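Local structure of extracellular solute-binding protein family 1 (Pseudothermotoga lettingae, 5CI5) at residues S296-W301 with E362-A367. The protein probably serves as the sugar-capturing component of an ABC transporter, binding alpha-D-tagatose in a pocket of its solute-binding fold. Residues are numbered along the deposited sequence; the frame is centred on the assembly and turned at random.
With T6T (alpha-D-tagatopyranose), chain C.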
# COMPACT_ATOMS: atom_id res chain seq x y z
N SER A 296 -3.78 -9.80 6.46
CA SER A 296 -3.73 -8.45 5.94
C SER A 296 -2.26 -8.11 5.81
O SER A 296 -1.43 -8.69 6.51
CB SER A 296 -4.46 -7.47 6.86
OG SER A 296 -4.42 -6.14 6.37
N VAL A 297 -1.95 -7.20 4.90
CA VAL A 297 -0.59 -6.69 4.71
C VAL A 297 -0.57 -5.19 5.06
O VAL A 297 -1.49 -4.44 4.71
CB VAL A 297 -0.06 -6.91 3.26
CG1 VAL A 297 1.33 -6.33 3.07
CG2 VAL A 297 -0.07 -8.40 2.91
N LEU A 298 0.49 -4.80 5.76
CA LEU A 298 0.74 -3.44 6.23
C LEU A 298 1.31 -2.57 5.10
O LEU A 298 2.16 -3.03 4.31
CB LEU A 298 1.74 -3.50 7.38
CG LEU A 298 2.18 -2.22 8.07
CD1 LEU A 298 0.99 -1.60 8.80
CD2 LEU A 298 3.30 -2.55 9.06
N GLY A 299 0.88 -1.32 5.04
CA GLY A 299 1.44 -0.38 4.09
C GLY A 299 1.42 1.06 4.58
O GLY A 299 1.06 1.37 5.71
N GLY A 300 1.85 1.96 3.68
CA GLY A 300 1.89 3.37 3.97
C GLY A 300 3.13 4.04 3.40
O GLY A 300 3.86 3.44 2.58
N TRP A 301 3.36 5.28 3.83
CA TRP A 301 4.48 6.10 3.35
C TRP A 301 5.14 6.83 4.51
O TRP A 301 4.45 7.28 5.42
CB TRP A 301 4.02 7.11 2.30
CG TRP A 301 3.52 6.40 1.10
CD1 TRP A 301 2.31 5.80 0.95
CD2 TRP A 301 4.26 6.11 -0.10
NE1 TRP A 301 2.24 5.16 -0.26
CE2 TRP A 301 3.42 5.34 -0.92
CE3 TRP A 301 5.55 6.42 -0.55
CZ2 TRP A 301 3.81 4.90 -2.19
CZ3 TRP A 301 5.93 5.98 -1.80
CH2 TRP A 301 5.08 5.20 -2.59
N GLU A 362 -9.28 -2.84 13.92
CA GLU A 362 -9.20 -4.19 14.46
C GLU A 362 -8.21 -5.06 13.70
O GLU A 362 -7.57 -5.92 14.30
CB GLU A 362 -10.59 -4.83 14.45
CG GLU A 362 -11.41 -4.38 15.62
CD GLU A 362 -10.76 -4.77 16.95
OE1 GLU A 362 -10.61 -5.99 17.21
OE2 GLU A 362 -10.38 -3.86 17.70
N THR A 363 -8.09 -4.83 12.40
CA THR A 363 -7.25 -5.67 11.54
C THR A 363 -5.77 -5.24 11.56
O THR A 363 -4.86 -6.07 11.54
CB THR A 363 -7.79 -5.65 10.11
OG1 THR A 363 -9.13 -6.15 10.11
CG2 THR A 363 -6.97 -6.49 9.18
N PHE A 364 -5.57 -3.92 11.58
CA PHE A 364 -4.24 -3.31 11.44
C PHE A 364 -3.13 -3.96 12.29
O PHE A 364 -2.05 -4.23 11.79
CB PHE A 364 -4.40 -1.81 11.76
CG PHE A 364 -3.13 -1.00 11.67
CD1 PHE A 364 -2.62 -0.64 10.44
CD2 PHE A 364 -2.48 -0.58 12.81
CE1 PHE A 364 -1.47 0.11 10.35
CE2 PHE A 364 -1.33 0.18 12.73
CZ PHE A 364 -0.82 0.53 11.50
N PRO A 365 -3.39 -4.22 13.59
CA PRO A 365 -2.29 -4.74 14.43
C PRO A 365 -1.80 -6.11 13.99
O PRO A 365 -0.66 -6.48 14.30
CB PRO A 365 -2.91 -4.83 15.82
CG PRO A 365 -4.19 -4.10 15.76
CD PRO A 365 -4.61 -3.95 14.35
N HIS A 366 -2.64 -6.85 13.28
CA HIS A 366 -2.26 -8.17 12.77
C HIS A 366 -1.65 -8.16 11.38
O HIS A 366 -1.24 -9.21 10.87
CB HIS A 366 -3.46 -9.10 12.75
CG HIS A 366 -4.03 -9.38 14.10
ND1 HIS A 366 -3.32 -10.03 15.09
CD2 HIS A 366 -5.25 -9.11 14.63
CE1 HIS A 366 -4.07 -10.13 16.18
NE2 HIS A 366 -5.25 -9.59 15.92
N ALA A 367 -1.62 -7.00 10.74
CA ALA A 367 -1.18 -6.94 9.35
C ALA A 367 0.29 -7.29 9.26
O ALA A 367 1.12 -6.76 10.02
CB ALA A 367 -1.42 -5.57 8.78
O3 T6T C . -0.06 0.64 0.95
C3 T6T C . 0.63 1.69 0.29
C4 T6T C . 2.03 1.20 -0.09
O4 T6T C . 2.70 0.69 1.07
C5 T6T C . 1.88 0.13 -1.15
O5 T6T C . 3.16 -0.36 -1.55
C6 T6T C . 1.10 0.67 -2.34
O6 T6T C . -0.19 1.09 -1.91
C2 T6T C . -0.15 2.12 -0.91
O2 T6T C . 0.46 3.30 -1.48
C1 T6T C . -1.61 2.46 -0.55
O1 T6T C . -1.73 3.39 0.46
O HOH W 1 -2.29 -10.76 8.82
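Leu298 and Phe364 pack closely where the 296-301 segment, which runs into strand 298-304, meets the end of helix 355-363 and the 3-10 turn 364-366 running on to Ala367. With its CG anti to the backbone N (chi1 -180°), Leu298 brings CD1 obliquely against the phenyl ring, 3.4 Å from CE1 of Phe364. Thr136 of strand 128-138 touches both side chains, and Trp116 meets the Phe364 ring edge-to-face. Ala367 is the centre of the contact, between Ser296 and Leu298: its CB packs 4.0 Å from the CB of Leu298 and also lies against the backbone of Val297, while its CA makes a CA-H...O contact of 3.3 Å with Ser296 O. The Thr363 methyl, CG2, also packs against Ser296 CB at 3.6 Å. Both hydroxyls find partners beyond the two segments: Ser296 OG bonds to Arg139 O and Thr363 OG1 to Ile359 O.

On the solvent side, at the exposed His366, the packing gives way to a water that accepts from Ser296 N at 3.0 Å and donates to His366 O at 2.8 Å.

Strand 298-304, antiparallel to strands 81-85 and 128-138, carries pocket residues in a type 2 periplasmic-binding-protein fold. Gly300 N donates almost straight to O4 of the tagatose (3.0 Å, 171°), and Trp301 NE1 reaches O2 in the indole plane at 2.8 Å. The two segments thus meet through apolar and CH contacts and a water bridge, with no direct hydrogen bond, while Arg370, just beyond Ala367, bonds both Leu298 O and the sugar, so the contact adjoins the sugar site.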